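Local coordinates for PA3566 protein (Pseudomonas aeruginosa, PDB 1X7V) that is of unknown function but belongs to the antibiotic biosynthesis monooxygenase family, so an oxidoreductase role is possible though unproven, at residues T5-A16 with L86-R97. Numbering follows the deposited sequence.
Sequences TPLTLIATITAA and LLQNVKIDQLYR
With chi1 at 42°, Leu95 holds CG between its backbone N and carbonyl carbon, and its methyls meet Thr8 and Ile10: CD1 lies 3.8 Å from Thr8 CG2, CD2 3.9 Å from Ile10 CD1. Thr8, with OG1 beside its backbone N (chi1 -64°), leaves CG2 anti to that N; two waters bridge OG1 to Arg97, one accepting from Arg97 N, the other from NH2 in the guanidinium plane. On the opposite face Leu9 and Gln94 run side by side, CD1 to CG 3.7 Å, and Ala11 CB meets Ile92 CD1. Tyr96 presents its ring edge to Pro6, CD2 3.3 Å from Pro6 O. Paired backbone bonds at Thr8–Leu95, Ile10–Asp93 and Thr12–Lys91 establish an antiparallel register (short strand axes at 169°, closest approach 4.7 Å). It slips by one at a classic beta bulge, where Thr14 O accepts from Gln88 N at 2.8 Å and only weakly from Asn89 N. Across the bulge, Ile13 CG2 packs on Leu87 CD2 at 3.6 Å. Within this chain, 87-96 is an outermost strand of the four-stranded antiparallel alpha-beta plait sheet; strand 54-61 flanks 7-15 on its other side, and helices 20-36 and 64-71 pack on the Leu7, Leu9 and Ile13 face.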
loop_
_atom_site.group_PDB
_atom_site.type_symbol
_atom_site.label_atom_id
_atom_site.label_comp_id
_atom_site.label_asym_id
_atom_site.label_seq_id
_atom_site.Cartn_x
_atom_site.Cartn_y
_atom_site.Cartn_z
ATOM N N THR A 5 -9.109 -18.186 3.383
ATOM C CA THR A 5 -8.232 -17.613 2.371
ATOM C C THR A 5 -7.850 -16.221 2.837
ATOM O O THR A 5 -8.718 -15.424 3.214
ATOM C CB THR A 5 -8.964 -17.528 1.037
ATOM O OG1 THR A 5 -9.481 -18.822 0.749
ATOM C CG2 THR A 5 -8.044 -17.056 -0.111
ATOM N N PRO A 6 -6.549 -15.895 2.785
ATOM C CA PRO A 6 -6.215 -14.495 3.062
ATOM C C PRO A 6 -6.927 -13.485 2.135
ATOM O O PRO A 6 -7.241 -13.790 0.970
ATOM C CB PRO A 6 -4.714 -14.429 2.766
ATOM C CG PRO A 6 -4.254 -15.761 2.764
ATOM C CD PRO A 6 -5.369 -16.647 2.356
ATOM N N LEU A 7 -7.137 -12.288 2.663
ATOM C CA LEU A 7 -7.576 -11.139 1.889
ATOM C C LEU A 7 -6.397 -10.561 1.102
ATOM O O LEU A 7 -5.389 -10.166 1.706
ATOM C CB LEU A 7 -8.040 -10.027 2.819
ATOM C CG LEU A 7 -8.464 -8.691 2.176
ATOM C CD1 LEU A 7 -9.592 -8.851 1.177
ATOM C CD2 LEU A 7 -8.915 -7.786 3.353
ATOM N N THR A 8 -6.499 -10.525 -0.209
ATOM C CA THR A 8 -5.499 -9.837 -1.018
ATOM C C THR A 8 -6.011 -8.413 -1.272
ATOM O O THR A 8 -7.221 -8.195 -1.491
ATOM C CB THR A 8 -5.206 -10.610 -2.350
ATOM O OG1 THR A 8 -4.615 -11.900 -2.063
ATOM C CG2 THR A 8 -4.257 -9.796 -3.287
ATOM N N LEU A 9 -5.112 -7.441 -1.183
ATOM C CA LEU A 9 -5.425 -6.039 -1.486
ATOM C C LEU A 9 -4.416 -5.602 -2.505
ATOM O O LEU A 9 -3.251 -5.904 -2.364
ATOM C CB LEU A 9 -5.327 -5.177 -0.221
ATOM C CG LEU A 9 -6.547 -4.589 0.414
ATOM C CD1 LEU A 9 -7.311 -5.684 1.123
ATOM C CD2 LEU A 9 -6.219 -3.483 1.434
ATOM N N ILE A 10 -4.860 -4.906 -3.549
ATOM C CA ILE A 10 -3.951 -4.262 -4.481
ATOM C C ILE A 10 -4.324 -2.780 -4.448
ATOM O O ILE A 10 -5.472 -2.417 -4.722
ATOM C CB ILE A 10 -4.081 -4.813 -5.921
ATOM C CG1 ILE A 10 -3.831 -6.323 -5.978
ATOM C CG2 ILE A 10 -3.145 -4.042 -6.880
ATOM C CD1 ILE A 10 -4.393 -6.923 -7.262
ATOM N N ALA A 11 -3.354 -1.955 -4.078
ATOM C CA ALA A 11 -3.542 -0.513 -3.995
ATOM C C ALA A 11 -2.778 0.039 -5.185
ATOM O O ALA A 11 -1.608 -0.238 -5.298
ATOM C CB ALA A 11 -2.975 0.033 -2.688
ATOM N N THR A 12 -3.461 0.720 -6.091
ATOM C CA THR A 12 -2.829 1.384 -7.232
ATOM C C THR A 12 -2.816 2.874 -6.894
ATOM O O THR A 12 -3.871 3.517 -6.726
ATOM C CB THR A 12 -3.557 1.119 -8.533
ATOM O OG1 THR A 12 -3.678 -0.292 -8.787
ATOM C CG2 THR A 12 -2.787 1.718 -9.674
ATOM N N ILE A 13 -1.607 3.403 -6.693
ATOM C CA ILE A 13 -1.406 4.755 -6.241
ATOM C C ILE A 13 -0.737 5.549 -7.375
ATOM O O ILE A 13 0.295 5.133 -7.891
ATOM C CB ILE A 13 -0.573 4.762 -4.983
ATOM C CG1 ILE A 13 -1.212 3.818 -3.965
ATOM C CG2 ILE A 13 -0.514 6.176 -4.420
ATOM C CD1 ILE A 13 -0.841 4.048 -2.520
ATOM N N THR A 14 -1.333 6.680 -7.735
ATOM C CA THR A 14 -0.850 7.534 -8.850
ATOM C C THR A 14 -0.392 8.845 -8.247
ATOM O O THR A 14 -1.199 9.564 -7.607
ATOM C CB THR A 14 -1.946 7.839 -9.888
ATOM O OG1 THR A 14 -2.600 6.626 -10.325
ATOM C CG2 THR A 14 -1.340 8.503 -11.072
ATOM N N ALA A 15 0.892 9.173 -8.439
ATOM C CA ALA A 15 1.429 10.448 -7.966
ATOM C C ALA A 15 0.967 11.601 -8.859
ATOM O O ALA A 15 0.791 11.430 -10.070
ATOM C CB ALA A 15 2.929 10.392 -7.935
ATOM N N ALA A 16 0.800 12.773 -8.270
ATOM C CA ALA A 16 0.554 13.965 -9.005
ATOM C C ALA A 16 1.732 14.167 -9.971
ATOM O O ALA A 16 2.869 13.853 -9.600
ATOM C CB ALA A 16 0.481 15.163 -8.078
ATOM N N LEU A 86 0.636 15.077 -2.882
ATOM C CA LEU A 86 1.478 14.198 -3.719
ATOM C C LEU A 86 0.650 13.225 -4.565
ATOM O O LEU A 86 1.187 12.593 -5.455
ATOM C CB LEU A 86 2.463 13.373 -2.865
ATOM C CG LEU A 86 3.559 14.020 -2.013
ATOM C CD1 LEU A 86 4.576 12.951 -1.566
ATOM C CD2 LEU A 86 4.260 15.143 -2.736
ATOM N N LEU A 87 -0.648 13.103 -4.287
ATOM C CA LEU A 87 -1.488 12.050 -4.826
ATOM C C LEU A 87 -2.463 12.605 -5.845
ATOM O O LEU A 87 -3.041 13.668 -5.638
ATOM C CB LEU A 87 -2.340 11.409 -3.707
ATOM C CG LEU A 87 -1.631 10.723 -2.572
ATOM C CD1 LEU A 87 -2.589 10.389 -1.441
ATOM C CD2 LEU A 87 -0.980 9.455 -3.111
ATOM N N GLN A 88 -2.683 11.858 -6.914
ATOM C CA GLN A 88 -3.686 12.131 -7.889
ATOM C C GLN A 88 -4.851 11.123 -7.714
ATOM O O GLN A 88 -5.999 11.462 -7.981
ATOM C CB GLN A 88 -3.098 11.946 -9.295
ATOM C CG GLN A 88 -4.010 12.406 -10.440
ATOM C CD GLN A 88 -3.424 12.068 -11.846
ATOM O OE1 GLN A 88 -3.956 11.198 -12.551
ATOM N NE2 GLN A 88 -2.339 12.749 -12.243
ATOM N N ASN A 89 -4.521 9.874 -7.404
ATOM C CA ASN A 89 -5.561 8.807 -7.326
ATOM C C ASN A 89 -5.084 7.660 -6.460
ATOM O O ASN A 89 -3.895 7.324 -6.454
ATOM C CB ASN A 89 -5.958 8.319 -8.711
ATOM C CG ASN A 89 -7.308 7.571 -8.710
ATOM O OD1 ASN A 89 -8.401 8.183 -8.730
ATOM N ND2 ASN A 89 -7.230 6.271 -8.609
ATOM N N VAL A 90 -5.994 7.072 -5.705
ATOM C CA VAL A 90 -5.722 5.829 -4.989
ATOM C C VAL A 90 -6.908 4.899 -5.279
ATOM O O VAL A 90 -8.043 5.235 -4.974
ATOM C CB VAL A 90 -5.545 6.050 -3.448
ATOM C CG1 VAL A 90 -5.234 4.764 -2.774
ATOM C CG2 VAL A 90 -4.390 7.047 -3.150
ATOM N N LYS A 91 -6.621 3.748 -5.860
ATOM C CA LYS A 91 -7.621 2.715 -6.104
ATOM C C LYS A 91 -7.279 1.564 -5.187
ATOM O O LYS A 91 -6.130 1.156 -5.105
ATOM C CB LYS A 91 -7.553 2.254 -7.539
ATOM C CG LYS A 91 -8.614 1.271 -7.930
ATOM C CD LYS A 91 -8.497 1.107 -9.471
ATOM C CE LYS A 91 -9.379 0.044 -10.032
ATOM N NZ LYS A 91 -8.667 -0.579 -11.243
ATOM N N ILE A 92 -8.300 1.015 -4.511
ATOM C CA ILE A 92 -8.098 -0.080 -3.618
ATOM C C ILE A 92 -8.964 -1.222 -4.121
ATOM O O ILE A 92 -10.153 -1.073 -4.256
ATOM C CB ILE A 92 -8.482 0.257 -2.186
ATOM C CG1 ILE A 92 -7.695 1.457 -1.612
ATOM C CG2 ILE A 92 -8.297 -0.977 -1.274
ATOM C CD1 ILE A 92 -6.257 1.238 -1.489
ATOM N N ASP A 93 -8.329 -2.339 -4.464
ATOM C CA ASP A 93 -9.057 -3.533 -4.875
ATOM C C ASP A 93 -8.902 -4.567 -3.787
ATOM O O ASP A 93 -7.811 -4.769 -3.247
ATOM C CB ASP A 93 -8.494 -4.063 -6.181
ATOM C CG ASP A 93 -8.701 -3.080 -7.331
ATOM O OD1 ASP A 93 -9.787 -2.433 -7.407
ATOM O OD2 ASP A 93 -7.766 -2.938 -8.169
ATOM N N GLN A 94 -10.027 -5.173 -3.439
ATOM C CA GLN A 94 -10.061 -6.250 -2.491
ATOM C C GLN A 94 -10.406 -7.571 -3.150
ATOM O O GLN A 94 -11.331 -7.623 -3.874
ATOM C CB GLN A 94 -11.040 -5.962 -1.385
ATOM C CG GLN A 94 -10.557 -4.817 -0.498
ATOM C CD GLN A 94 -11.604 -4.531 0.555
ATOM O OE1 GLN A 94 -11.785 -5.339 1.469
ATOM N NE2 GLN A 94 -12.346 -3.416 0.394
ATOM N N LEU A 95 -9.648 -8.659 -2.864
ATOM C CA LEU A 95 -9.841 -9.849 -3.627
ATOM C C LEU A 95 -9.383 -11.080 -2.896
ATOM O O LEU A 95 -8.546 -10.969 -1.993
ATOM C CB LEU A 95 -9.130 -9.745 -4.974
ATOM C CG LEU A 95 -7.743 -9.139 -5.037
ATOM C CD1 LEU A 95 -6.874 -9.867 -6.028
ATOM C CD2 LEU A 95 -7.787 -7.624 -5.429
ATOM N N TYR A 96 -9.923 -12.247 -3.320
ATOM C CA TYR A 96 -9.558 -13.509 -2.708
ATOM C C TYR A 96 -9.077 -14.510 -3.728
ATOM O O TYR A 96 -9.704 -14.658 -4.774
ATOM C CB TYR A 96 -10.775 -14.098 -2.059
ATOM C CG TYR A 96 -11.227 -13.329 -0.835
ATOM C CD1 TYR A 96 -12.408 -12.647 -0.844
ATOM C CD2 TYR A 96 -10.459 -13.311 0.330
ATOM C CE1 TYR A 96 -12.838 -11.944 0.286
ATOM C CE2 TYR A 96 -10.884 -12.630 1.468
ATOM C CZ TYR A 96 -12.084 -11.942 1.427
ATOM O OH TYR A 96 -12.562 -11.265 2.551
ATOM N N ARG A 97 -7.998 -15.202 -3.403
ATOM C CA ARG A 97 -7.439 -16.214 -4.287
ATOM C C ARG A 97 -8.429 -17.381 -4.490
ATOM O O ARG A 97 -9.095 -17.801 -3.466
ATOM C CB ARG A 97 -6.085 -16.750 -3.767
ATOM C CG ARG A 97 -5.287 -17.441 -4.986
ATOM C CD ARG A 97 -3.950 -17.752 -4.676
ATOM N NE ARG A 97 -3.149 -16.566 -4.324
ATOM C CZ ARG A 97 -1.938 -16.677 -3.797
ATOM N NH1 ARG A 97 -1.419 -17.885 -3.619
ATOM N NH2 ARG A 97 -1.236 -15.618 -3.469
HETATM O O HOH W 1 -6.165 -14.101 -1.402
HETATM O O HOH W 2 -2.544 -12.994 -3.659
HETATM O O HOH W 3 -5.770 -1.275 -7.361
HETATM O O HOH W 4 -4.492 5.094 -9.019
#